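UDP-glucose:anthocyanidin 3-O-glucosyltransferase (Clitoria ternatea, PDB 4REL) is a plant glycosyltransferase whose two domains each carry a parallel beta sheet, as in the GT-B fold. Local coordinates at residues Asn3-His17 and Thr104-Val117. Residues are numbered along the deposited sequence; the frame is centred on the assembly and turned at random.
Sequences NKQHVAIFPFPFGSH and TKQSVTCIIADAFV. With KMP (3,5,7-trihydroxy-2-(4-hydroxyphenyl)-4H-chromen-4-one), chain B.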
loop_
_atom_site.group_PDB
_atom_site.type_symbol
_atom_site.label_atom_id
_atom_site.label_comp_id
_atom_site.label_asym_id
_atom_site.label_seq_id
_atom_site.Cartn_x
_atom_site.Cartn_y
_atom_site.Cartn_z
ATOM N N ASN A 3 -13.429 -21.256 24.835
ATOM C CA ASN A 3 -13.397 -20.421 23.641
ATOM C C ASN A 3 -12.755 -21.213 22.509
ATOM O O ASN A 3 -11.644 -21.730 22.646
ATOM C CB ASN A 3 -12.643 -19.103 23.866
ATOM C CG ASN A 3 -12.703 -18.176 22.645
ATOM O OD1 ASN A 3 -12.185 -18.502 21.581
ATOM N ND2 ASN A 3 -13.317 -17.013 22.810
ATOM N N LYS A 4 -13.469 -21.324 21.397
ATOM C CA LYS A 4 -12.965 -22.087 20.271
ATOM C C LYS A 4 -12.842 -21.208 19.037
ATOM O O LYS A 4 -12.741 -21.728 17.934
ATOM C CB LYS A 4 -13.879 -23.282 19.975
ATOM C CG LYS A 4 -14.043 -24.243 21.144
ATOM C CD LYS A 4 -14.716 -25.549 20.719
ATOM C CE LYS A 4 -14.732 -26.575 21.860
ATOM N NZ LYS A 4 -15.534 -27.795 21.524
ATOM N N GLN A 5 -12.869 -19.885 19.227
ATOM C CA GLN A 5 -12.722 -18.956 18.094
ATOM C C GLN A 5 -11.312 -19.050 17.517
ATOM O O GLN A 5 -10.313 -18.982 18.244
ATOM C CB GLN A 5 -13.030 -17.512 18.498
ATOM C CG GLN A 5 -14.453 -17.288 19.035
ATOM C CD GLN A 5 -15.508 -17.988 18.201
ATOM O OE1 GLN A 5 -15.935 -19.099 18.523
ATOM N NE2 GLN A 5 -15.936 -17.343 17.123
ATOM N N HIS A 6 -11.232 -19.211 16.203
ATOM C CA HIS A 6 -9.949 -19.474 15.560
ATOM C C HIS A 6 -9.935 -18.868 14.169
ATOM O O HIS A 6 -10.594 -19.367 13.255
ATOM C CB HIS A 6 -9.690 -20.983 15.498
ATOM C CG HIS A 6 -8.406 -21.360 14.810
ATOM N ND1 HIS A 6 -8.143 -22.644 14.389
ATOM C CD2 HIS A 6 -7.308 -20.627 14.510
ATOM C CE1 HIS A 6 -6.942 -22.682 13.824
ATOM N NE2 HIS A 6 -6.419 -21.473 13.885
ATOM N N VAL A 7 -9.158 -17.801 14.015
ATOM C CA VAL A 7 -9.101 -17.066 12.764
ATOM C C VAL A 7 -7.850 -17.494 11.999
ATOM O O VAL A 7 -6.738 -17.485 12.543
ATOM C CB VAL A 7 -9.043 -15.551 13.037
ATOM C CG1 VAL A 7 -9.027 -14.764 11.735
ATOM C CG2 VAL A 7 -10.229 -15.138 13.888
ATOM N N ALA A 8 -8.027 -17.896 10.743
ATOM C CA ALA A 8 -6.883 -18.188 9.893
ATOM C C ALA A 8 -6.675 -16.982 9.010
ATOM O O ALA A 8 -7.645 -16.415 8.503
ATOM C CB ALA A 8 -7.136 -19.422 9.050
ATOM N N ILE A 9 -5.412 -16.595 8.820
ATOM C CA ILE A 9 -5.087 -15.390 8.075
ATOM C C ILE A 9 -4.143 -15.714 6.935
ATOM O O ILE A 9 -3.107 -16.356 7.145
ATOM C CB ILE A 9 -4.444 -14.326 8.989
ATOM C CG1 ILE A 9 -5.408 -13.948 10.127
ATOM C CG2 ILE A 9 -4.084 -13.076 8.184
ATOM C CD1 ILE A 9 -5.044 -14.572 11.465
ATOM N N PHE A 10 -4.514 -15.275 5.730
ATOM C CA PHE A 10 -3.681 -15.465 4.532
ATOM C C PHE A 10 -3.238 -14.133 3.947
ATOM O O PHE A 10 -4.001 -13.505 3.215
ATOM C CB PHE A 10 -4.449 -16.237 3.440
ATOM C CG PHE A 10 -4.869 -17.633 3.850
ATOM C CD1 PHE A 10 -3.979 -18.698 3.762
ATOM C CD2 PHE A 10 -6.163 -17.874 4.300
ATOM C CE1 PHE A 10 -4.366 -19.984 4.136
ATOM C CE2 PHE A 10 -6.565 -19.153 4.672
ATOM C CZ PHE A 10 -5.659 -20.215 4.585
ATOM N N PRO A 11 -2.001 -13.705 4.244
ATOM C CA PRO A 11 -1.485 -12.541 3.516
ATOM C C PRO A 11 -1.245 -12.878 2.058
ATOM O O PRO A 11 -1.072 -14.049 1.716
ATOM C CB PRO A 11 -0.127 -12.294 4.177
ATOM C CG PRO A 11 0.291 -13.670 4.673
ATOM C CD PRO A 11 -1.001 -14.265 5.171
ATOM N N PHE A 12 -1.233 -11.855 1.210
ATOM C CA PHE A 12 -0.572 -11.941 -0.088
ATOM C C PHE A 12 0.904 -11.834 0.291
ATOM O O PHE A 12 1.347 -10.806 0.800
ATOM C CB PHE A 12 -1.029 -10.772 -0.963
ATOM C CG PHE A 12 -0.564 -10.848 -2.396
ATOM C CD1 PHE A 12 -0.865 -11.945 -3.198
ATOM C CD2 PHE A 12 0.115 -9.784 -2.959
ATOM C CE1 PHE A 12 -0.447 -11.983 -4.542
ATOM C CE2 PHE A 12 0.532 -9.818 -4.294
ATOM C CZ PHE A 12 0.246 -10.912 -5.080
ATOM N N PRO A 13 1.665 -12.923 0.094
ATOM C CA PRO A 13 2.943 -13.082 0.811
ATOM C C PRO A 13 4.117 -12.345 0.158
ATOM O O PRO A 13 5.189 -12.923 -0.088
ATOM C CB PRO A 13 3.142 -14.598 0.801
ATOM C CG PRO A 13 2.523 -15.023 -0.515
ATOM C CD PRO A 13 1.302 -14.129 -0.675
ATOM N N PHE A 14 3.909 -11.052 -0.084
ATOM C CA PHE A 14 4.881 -10.224 -0.791
ATOM C C PHE A 14 4.993 -8.832 -0.200
ATOM O O PHE A 14 3.992 -8.118 -0.101
ATOM C CB PHE A 14 4.500 -10.132 -2.266
ATOM C CG PHE A 14 4.451 -11.466 -2.933
ATOM C CD1 PHE A 14 5.625 -12.076 -3.360
ATOM C CD2 PHE A 14 3.240 -12.139 -3.087
ATOM C CE1 PHE A 14 5.595 -13.339 -3.950
ATOM C CE2 PHE A 14 3.209 -13.404 -3.671
ATOM C CZ PHE A 14 4.384 -13.997 -4.099
ATOM N N GLY A 15 6.219 -8.466 0.179
ATOM C CA GLY A 15 6.569 -7.117 0.609
ATOM C C GLY A 15 5.506 -6.246 1.253
ATOM O O GLY A 15 5.162 -6.430 2.420
ATOM N N SER A 16 4.972 -5.313 0.473
ATOM C CA SER A 16 4.133 -4.241 1.003
ATOM C C SER A 16 2.788 -4.717 1.538
ATOM O O SER A 16 2.112 -3.994 2.268
ATOM C CB SER A 16 3.902 -3.179 -0.075
ATOM O OG SER A 16 3.192 -3.727 -1.175
ATOM N N HIS A 17 2.385 -5.927 1.168
ATOM C CA HIS A 17 1.130 -6.465 1.687
ATOM C C HIS A 17 1.256 -7.065 3.081
ATOM O O HIS A 17 0.247 -7.320 3.731
ATOM C CB HIS A 17 0.568 -7.516 0.738
ATOM C CG HIS A 17 0.080 -6.943 -0.553
ATOM N ND1 HIS A 17 -1.253 -6.893 -0.881
ATOM C CD2 HIS A 17 0.753 -6.370 -1.580
ATOM C CE1 HIS A 17 -1.385 -6.332 -2.077
ATOM N NE2 HIS A 17 -0.186 -5.997 -2.512
ATOM N N THR A 104 -3.570 -25.846 17.170
ATOM C CA THR A 104 -4.537 -25.236 18.089
ATOM C C THR A 104 -5.563 -26.228 18.625
ATOM O O THR A 104 -6.213 -25.968 19.638
ATOM C CB THR A 104 -5.306 -24.085 17.413
ATOM O OG1 THR A 104 -6.061 -24.603 16.310
ATOM C CG2 THR A 104 -4.348 -23.007 16.926
ATOM N N LYS A 105 -5.720 -27.345 17.921
ATOM C CA LYS A 105 -6.789 -28.323 18.177
ATOM C C LYS A 105 -8.184 -27.718 18.015
ATOM O O LYS A 105 -9.164 -28.207 18.599
ATOM C CB LYS A 105 -6.626 -28.996 19.550
ATOM C CG LYS A 105 -5.248 -29.622 19.746
ATOM C CD LYS A 105 -5.160 -30.387 21.065
ATOM C CE LYS A 105 -3.829 -31.134 21.201
ATOM N NZ LYS A 105 -3.598 -32.146 20.110
ATOM N N GLN A 106 -8.270 -26.666 17.203
ATOM C CA GLN A 106 -9.519 -25.934 16.992
ATOM C C GLN A 106 -9.804 -25.812 15.509
ATOM O O GLN A 106 -8.934 -25.406 14.746
ATOM C CB GLN A 106 -9.419 -24.518 17.575
ATOM C CG GLN A 106 -9.154 -24.445 19.080
ATOM C CD GLN A 106 -8.886 -23.016 19.541
ATOM O OE1 GLN A 106 -8.182 -22.261 18.872
ATOM N NE2 GLN A 106 -9.466 -22.634 20.677
ATOM N N SER A 107 -11.021 -26.145 15.101
ATOM C CA SER A 107 -11.433 -25.903 13.726
ATOM C C SER A 107 -11.409 -24.388 13.500
ATOM O O SER A 107 -11.641 -23.600 14.426
ATOM C CB SER A 107 -12.834 -26.468 13.480
ATOM O OG SER A 107 -13.786 -25.851 14.329
ATOM N N VAL A 108 -11.076 -23.980 12.282
ATOM C CA VAL A 108 -11.140 -22.570 11.909
ATOM C C VAL A 108 -12.590 -22.076 11.897
ATOM O O VAL A 108 -13.493 -22.768 11.413
ATOM C CB VAL A 108 -10.470 -22.350 10.541
ATOM C CG1 VAL A 108 -10.736 -20.938 10.011
ATOM C CG2 VAL A 108 -8.979 -22.601 10.656
ATOM N N THR A 109 -12.829 -20.888 12.450
ATOM C CA THR A 109 -14.187 -20.336 12.481
ATOM C C THR A 109 -14.364 -19.118 11.578
ATOM O O THR A 109 -15.490 -18.679 11.341
ATOM C CB THR A 109 -14.613 -19.964 13.903
ATOM O OG1 THR A 109 -13.696 -19.005 14.435
ATOM C CG2 THR A 109 -14.600 -21.203 14.797
ATOM N N CYS A 110 -13.257 -18.580 11.064
ATOM C CA CYS A 110 -13.303 -17.352 10.290
ATOM C C CYS A 110 -11.986 -17.218 9.532
ATOM O O CYS A 110 -10.937 -17.601 10.043
ATOM C CB CYS A 110 -13.508 -16.158 11.233
ATOM S SG CYS A 110 -13.666 -14.563 10.404
ATOM N N ILE A 111 -12.035 -16.706 8.304
ATOM C CA ILE A 111 -10.818 -16.446 7.552
ATOM C C ILE A 111 -10.724 -14.965 7.238
ATOM O O ILE A 111 -11.711 -14.352 6.818
ATOM C CB ILE A 111 -10.756 -17.271 6.246
ATOM C CG1 ILE A 111 -10.558 -18.760 6.597
ATOM C CG2 ILE A 111 -9.604 -16.793 5.347
ATOM C CD1 ILE A 111 -10.562 -19.694 5.399
ATOM N N ILE A 112 -9.545 -14.390 7.479
ATOM C CA ILE A 112 -9.219 -13.059 6.975
ATOM C C ILE A 112 -8.131 -13.257 5.948
ATOM O O ILE A 112 -7.129 -13.916 6.208
ATOM C CB ILE A 112 -8.678 -12.121 8.066
ATOM C CG1 ILE A 112 -9.710 -11.929 9.170
ATOM C CG2 ILE A 112 -8.307 -10.751 7.482
ATOM C CD1 ILE A 112 -9.188 -11.122 10.324
ATOM N N ALA A 113 -8.315 -12.685 4.771
ATOM C CA ALA A 113 -7.315 -12.843 3.729
ATOM C C ALA A 113 -7.132 -11.565 2.944
ATOM O O ALA A 113 -8.081 -10.807 2.725
ATOM C CB ALA A 113 -7.700 -13.979 2.794
ATOM N N ASP A 114 -5.897 -11.328 2.521
ATOM C CA ASP A 114 -5.638 -10.274 1.553
ATOM C C ASP A 114 -6.530 -10.577 0.352
ATOM O O ASP A 114 -6.628 -11.723 -0.061
ATOM C CB ASP A 114 -4.161 -10.305 1.149
ATOM C CG ASP A 114 -3.774 -9.137 0.259
ATOM O OD1 ASP A 114 -3.001 -8.261 0.714
ATOM O OD2 ASP A 114 -4.247 -9.084 -0.895
ATOM N N ALA A 115 -7.217 -9.565 -0.176
ATOM C CA ALA A 115 -8.164 -9.768 -1.275
ATOM C C ALA A 115 -7.562 -10.469 -2.492
ATOM O O ALA A 115 -8.282 -11.118 -3.251
ATOM C CB ALA A 115 -8.791 -8.422 -1.701
ATOM N N PHE A 116 -6.259 -10.308 -2.710
ATOM C CA PHE A 116 -5.628 -10.913 -3.888
ATOM C C PHE A 116 -5.548 -12.438 -3.784
ATOM O O PHE A 116 -5.394 -13.119 -4.801
ATOM C CB PHE A 116 -4.218 -10.363 -4.135
ATOM C CG PHE A 116 -4.180 -8.940 -4.631
ATOM C CD1 PHE A 116 -5.353 -8.256 -4.944
ATOM C CD2 PHE A 116 -2.962 -8.285 -4.779
ATOM C CE1 PHE A 116 -5.314 -6.939 -5.400
ATOM C CE2 PHE A 116 -2.914 -6.959 -5.240
ATOM C CZ PHE A 116 -4.095 -6.292 -5.542
ATOM N N VAL A 117 -5.609 -12.971 -2.566
ATOM C CA VAL A 117 -5.558 -14.424 -2.396
ATOM C C VAL A 117 -6.972 -14.967 -2.552
ATOM O O VAL A 117 -7.608 -15.418 -1.599
ATOM C CB VAL A 117 -4.937 -14.833 -1.045
ATOM C CG1 VAL A 117 -4.707 -16.353 -0.998
ATOM C CG2 VAL A 117 -3.611 -14.111 -0.855
HETATM C C1 KMP B . -3.158 -3.193 -9.327
HETATM C C2 KMP B . -2.880 -3.085 -7.975
HETATM C C3 KMP B . -1.664 -3.737 -7.443
HETATM C C4 KMP B . -0.781 -4.479 -8.366
HETATM C C5 KMP B . -1.147 -4.535 -9.705
HETATM C C6 KMP B . -2.305 -3.905 -10.168
HETATM C C9 KMP B . -1.314 -3.653 -6.006
HETATM C C10 KMP B . -0.080 -4.338 -5.559
HETATM C C11 KMP B . 0.745 -5.069 -6.576
HETATM C C14 KMP B . 2.008 -5.785 -6.213
HETATM C C15 KMP B . 2.359 -6.051 -4.891
HETATM C C16 KMP B . 3.539 -6.715 -4.594
HETATM C C17 KMP B . 4.383 -7.116 -5.617
HETATM C C18 KMP B . 4.042 -6.858 -6.938
HETATM C C19 KMP B . 2.857 -6.197 -7.232
HETATM O O12 KMP B . 0.358 -5.095 -7.902
HETATM O O13 KMP B . -2.047 -3.023 -5.207
HETATM O O24 KMP B . 5.544 -7.764 -5.319
HETATM O O27 KMP B . 0.258 -4.260 -4.242
HETATM O O29 KMP B . -2.614 -3.995 -11.491
HETATM O O30 KMP B . -3.700 -2.394 -7.135
HETATM O O HOH W 1 -9.685 -19.784 20.918
HETATM O O HOH W 2 -13.216 -23.899 16.684
HETATM O O HOH W 3 -1.576 -9.279 2.917
#
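Asp114 OD1 is gripped twice: His17 ND1 donates to it over 2.7 Å, on the syn side of the carboxylate and close to the imidazole plane, and a water shared with Phe12 N and His17 O donates as well. OD2 turns its anti lone pair to Phe116 N, closing an Asx turn, so the carboxylate is held through both oxygens and helps to set the rotation of the imidazole. The other ring nitrogen, His17 NE2, is hydrogen-bonded at the ring edge to O27 of KMP over a very short 2.5 Å. Phe12, its CG anti to the backbone N (chi1 -172°), lies against the carboxylate through CB and receives the edge of Phe116 on its face, planes at 86°; Phe116 in turn puts its own edge to KMP C9.

Leading up to this pocket the strands 6-10 and 110-114 run parallel, with Ala8 and Phe10 each bonding through both N and O. At their far end His6 N meets Thr109 OG1 almost straight (3.0 Å), and His6 ND1 reaches Gln106 O (2.9 Å) from above the carbonyl plane. Val108 CG2 and Thr104 CG2 sandwich that imidazole, whose NE2 pairs with Ser38.

Both strands are interior to the seven-stranded sheet: strand 36-42 flanks 6-10, strand 131-135 flanks 110-114, and helix 18-31 packs on Ile9 and Ile112 while helix 119-127 packs on Phe10, Ile111 and Ala113.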